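Local coordinates for protein possible galactose mutarotase (Streptomyces platensis subsp. rosaceus, PDB 4RNL) that probably interconverts the alpha and beta anomers of galactose or a related aldose, at residues N178-T183 against A306-H311. Sequence-based numbering, arbitrary orientation.
With GOL (glycerol), chain E.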
ATOM      1  N   ASN A 178      -5.402   2.597  10.218  1.00 10.11           N
ATOM      2  CA  ASN A 178      -5.713   2.416   8.804  1.00  9.27           C
ATOM      3  C   ASN A 178      -4.412   2.008   8.127  1.00 11.45           C
ATOM      4  O   ASN A 178      -3.610   2.866   7.750  1.00 11.52           O
ATOM      5  CB  ASN A 178      -6.248   3.733   8.234  1.00 10.23           C
ATOM      6  CG  ASN A 178      -6.695   3.633   6.773  1.00 11.70           C
ATOM      7  OD1 ASN A 178      -7.102   2.575   6.284  1.00 13.88           O
ATOM      8  ND2 ASN A 178      -6.615   4.757   6.069  1.00 17.40           N
ATOM      9  N   LEU A 179      -4.172   0.703   8.015  1.00  8.56           N
ATOM     10  CA  LEU A 179      -2.904   0.223   7.459  1.00  8.39           C
ATOM     11  C   LEU A 179      -3.053  -0.195   6.005  1.00 12.37           C
ATOM     12  O   LEU A 179      -4.065  -0.769   5.623  1.00 13.18           O
ATOM     13  CB  LEU A 179      -2.392  -0.965   8.267  1.00  9.52           C
ATOM     14  CG  LEU A 179      -2.368  -0.753   9.778  1.00 13.77           C
ATOM     15  CD1 LEU A 179      -1.887  -1.998  10.496  1.00 14.44           C
ATOM     16  CD2 LEU A 179      -1.475   0.420  10.113  1.00 16.44           C
ATOM     17  N   THR A 180      -2.043   0.082   5.190  1.00 10.87           N
ATOM     18  CA  THR A 180      -2.102  -0.326   3.788  1.00 11.51           C
ATOM     19  C   THR A 180      -0.705  -0.650   3.321  1.00 16.77           C
ATOM     20  O   THR A 180       0.265  -0.426   4.046  1.00 15.47           O
ATOM     21  CB  THR A 180      -2.683   0.778   2.873  1.00 18.85           C
ATOM     22  OG1 THR A 180      -2.963   0.227   1.575  1.00 24.02           O
ATOM     23  CG2 THR A 180      -1.703   1.937   2.716  1.00 13.91           C
ATOM     24  N   ASN A 181      -0.603  -1.188   2.116  1.00 10.35           N
ATOM     25  CA  ASN A 181       0.703  -1.340   1.491  1.00  9.53           C
ATOM     26  C   ASN A 181       0.757  -0.454   0.259  1.00  9.03           C
ATOM     27  O   ASN A 181      -0.171  -0.446  -0.557  1.00 13.04           O
ATOM     28  CB  ASN A 181       1.003  -2.790   1.126  1.00  9.57           C
ATOM     29  CG  ASN A 181       2.407  -2.946   0.571  1.00 12.37           C
ATOM     30  OD1 ASN A 181       2.638  -2.736  -0.618  1.00 17.34           O
ATOM     31  ND2 ASN A 181       3.362  -3.239   1.447  1.00 10.57           N
ATOM     32  N   HIS A 182       1.843   0.299   0.137  1.00  8.41           N
ATOM     33  CA  HIS A 182       1.957   1.349  -0.868  1.00  8.57           C
ATOM     34  C   HIS A 182       2.798   0.886  -2.067  1.00 13.21           C
ATOM     35  O   HIS A 182       3.526   1.674  -2.663  1.00 16.13           O
ATOM     36  CB  HIS A 182       2.594   2.570  -0.207  1.00 11.32           C
ATOM     37  CG  HIS A 182       2.261   3.874  -0.865  1.00 16.87           C
ATOM     38  ND1 HIS A 182       2.584   4.153  -2.174  1.00 16.60           N
ATOM     39  CD2 HIS A 182       1.670   4.992  -0.376  1.00 15.68           C
ATOM     40  CE1 HIS A 182       2.191   5.379  -2.473  1.00 19.96           C
ATOM     41  NE2 HIS A 182       1.638   5.914  -1.397  1.00 19.94           N
ATOM     42  N   THR A 183       2.706  -0.395  -2.413  1.00 11.81           N
ATOM     43  CA  THR A 183       3.382  -0.911  -3.608  1.00 11.14           C
ATOM     44  C   THR A 183       2.886  -0.170  -4.866  1.00 15.13           C
ATOM     45  O   THR A 183       1.682   0.047  -5.031  1.00 13.05           O
ATOM     46  CB  THR A 183       3.145  -2.440  -3.749  1.00 12.57           C
ATOM     47  OG1 THR A 183       3.969  -3.148  -2.802  1.00 11.56           O
ATOM     48  CG2 THR A 183       3.485  -2.929  -5.148  1.00 12.48           C
ATOM     49  N   ALA A 306       0.071   2.950  -7.937  1.00 10.95           N
ATOM     50  CA  ALA A 306      -0.201   2.420  -6.606  1.00 10.28           C
ATOM     51  C   ALA A 306      -1.703   2.241  -6.434  1.00 12.33           C
ATOM     52  O   ALA A 306      -2.480   3.170  -6.671  1.00 15.31           O
ATOM     53  CB  ALA A 306       0.357   3.344  -5.518  1.00 13.65           C
ATOM     54  N   LEU A 307      -2.106   1.036  -6.034  1.00 10.72           N
ATOM     55  CA  LEU A 307      -3.498   0.753  -5.699  1.00 10.95           C
ATOM     56  C   LEU A 307      -3.519   0.383  -4.229  1.00 16.89           C
ATOM     57  O   LEU A 307      -3.240  -0.756  -3.870  1.00 19.70           O
ATOM     58  CB  LEU A 307      -4.023  -0.414  -6.536  1.00 14.12           C
ATOM     59  CG  LEU A 307      -3.993  -0.212  -8.053  1.00 21.17           C
ATOM     60  CD1 LEU A 307      -4.288  -1.516  -8.787  1.00 26.97           C
ATOM     61  CD2 LEU A 307      -4.997   0.827  -8.440  1.00 23.67           C
ATOM     62  N   GLU A 308      -3.816   1.354  -3.376  1.00 11.73           N
ATOM     63  CA  GLU A 308      -3.717   1.158  -1.934  1.00 13.10           C
ATOM     64  C   GLU A 308      -5.085   0.938  -1.328  1.00 13.74           C
ATOM     65  O   GLU A 308      -5.916   1.853  -1.299  1.00 11.36           O
ATOM     66  CB  GLU A 308      -3.075   2.382  -1.275  1.00 14.02           C
ATOM     67  CG  GLU A 308      -1.858   2.902  -2.018  1.00 27.58           C
ATOM     68  CD  GLU A 308      -1.611   4.368  -1.747  1.00 31.15           C
ATOM     69  OE1 GLU A 308      -1.729   4.773  -0.579  1.00 29.61           O
ATOM     70  OE2 GLU A 308      -1.321   5.116  -2.704  1.00 40.33           O
ATOM     71  N   THR A 309      -5.317  -0.267  -0.827  1.00  9.84           N
ATOM     72  CA  THR A 309      -6.601  -0.577  -0.198  1.00  9.27           C
ATOM     73  C   THR A 309      -6.595   0.023   1.194  1.00 12.26           C
ATOM     74  O   THR A 309      -5.610  -0.092   1.924  1.00 14.94           O
ATOM     75  CB  THR A 309      -6.821  -2.087  -0.136  1.00 14.88           C
ATOM     76  OG1 THR A 309      -5.723  -2.680   0.558  1.00 15.88           O
ATOM     77  CG2 THR A 309      -6.867  -2.677  -1.558  1.00 10.80           C
ATOM     78  N   GLN A 310      -7.696   0.670   1.573  1.00  8.88           N
ATOM     79  CA  GLN A 310      -7.663   1.523   2.752  1.00  8.47           C
ATOM     80  C   GLN A 310      -9.061   1.930   3.186  1.00 10.39           C
ATOM     81  O   GLN A 310     -10.039   1.714   2.464  1.00 11.71           O
ATOM     82  CB  GLN A 310      -6.874   2.786   2.397  1.00 10.87           C
ATOM     83  CG  GLN A 310      -7.551   3.574   1.268  1.00 13.44           C
ATOM     84  CD  GLN A 310      -6.918   4.918   1.023  1.00 16.98           C
ATOM     85  OE1 GLN A 310      -5.805   5.180   1.478  1.00 17.73           O
ATOM     86  NE2 GLN A 310      -7.630   5.793   0.305  1.00 17.26           N
ATOM     87  N   HIS A 311      -9.162   2.507   4.379  1.00 10.03           N
ATOM     88  CA  HIS A 311     -10.339   3.304   4.718  1.00 11.64           C
ATOM     89  C   HIS A 311     -10.145   4.709   4.130  1.00 11.94           C
ATOM     90  O   HIS A 311      -9.035   5.070   3.734  1.00 12.73           O
ATOM     91  CB  HIS A 311     -10.560   3.339   6.234  1.00 10.42           C
ATOM     92  CG  HIS A 311     -11.301   2.146   6.763  1.00 13.05           C
ATOM     93  ND1 HIS A 311     -10.935   0.850   6.463  1.00 14.75           N
ATOM     94  CD2 HIS A 311     -12.379   2.056   7.575  1.00 12.52           C
ATOM     95  CE1 HIS A 311     -11.762   0.012   7.062  1.00 17.62           C
ATOM     96  NE2 HIS A 311     -12.650   0.717   7.743  1.00 15.77           N
TER
HETATM   97  C1  GOL E 401      -1.046   8.447  -2.217  1.00 28.77           C
HETATM   98  O1  GOL E 401      -0.765   7.525  -1.192  1.00 34.91           O
HETATM   99  C2  GOL E 401      -1.057   9.873  -1.667  1.00 29.93           C
HETATM  100  O2  GOL E 401      -2.386  10.388  -1.665  1.00 17.63           O
HETATM  101  C3  GOL E 401      -0.150  10.723  -2.558  1.00 36.82           C
HETATM  102  O3  GOL E 401      -0.332  12.100  -2.306  1.00 34.73           O
HETATM  103  O   HOH W   1      -4.898  -2.300   3.547  1.00 18.83           O
HETATM  104  O   HOH W   2      -2.616  -1.943  -0.910  1.00 20.20           O
HETATM  105  O   HOH W   3      -2.826  -3.318   1.409  1.00 31.40           O
HETATM  106  O   HOH W   4      -0.397  -1.313  -7.124  1.00 31.48           O
HETATM  107  O   HOH W   5      -0.518  -1.707  -4.494  1.00 32.81           O
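The neighbouring antiparallel strands 180-185 and 305-310 of one sheet meet here through segments 178-183 and 306-311, across a row of bridging waters in a buried contact near the centre of the chain. T180 CA lies 6.0 Å from Q310 CA, and backbone groups are linked largely through solvent: one water donates to both L179 O and T309 O, another bridges N181 O, L307 O and T309 N. Direct bonds come from side chains. T180 OG1 reaches T309 O at 2.7 Å, so that carbonyl is gripped by the hydroxyl as well as by water. N178 has CG turned anti to the main-chain N (chi1 -176°), which sends OD1 across to H311 N at 2.8 Å in a nearly straight bond (168°). At the other end, E308 OE2 sits over one face of the H182 imidazole, offset toward the rim and 3.3 Å from H182 NE2, at too poor an angle for a hydrogen bond; ring and carboxylate planes are 32° apart. The two are joined through glycerol, whose O1 accepts from H182 NE2 at 2.9 Å and donates to E308 OE2 at 2.9 Å. Replacing H182 by an alanine would remove the NE2 donor to glycerol O1 and is likely to leave the E308 carboxylate without the ring packed against it. R88, H113 and D242 also bind the glycerol, probably from the crystallisation liquor. This polar cluster is consistent with the sugar pocket of the galactose mutarotase-like beta-supersandwich.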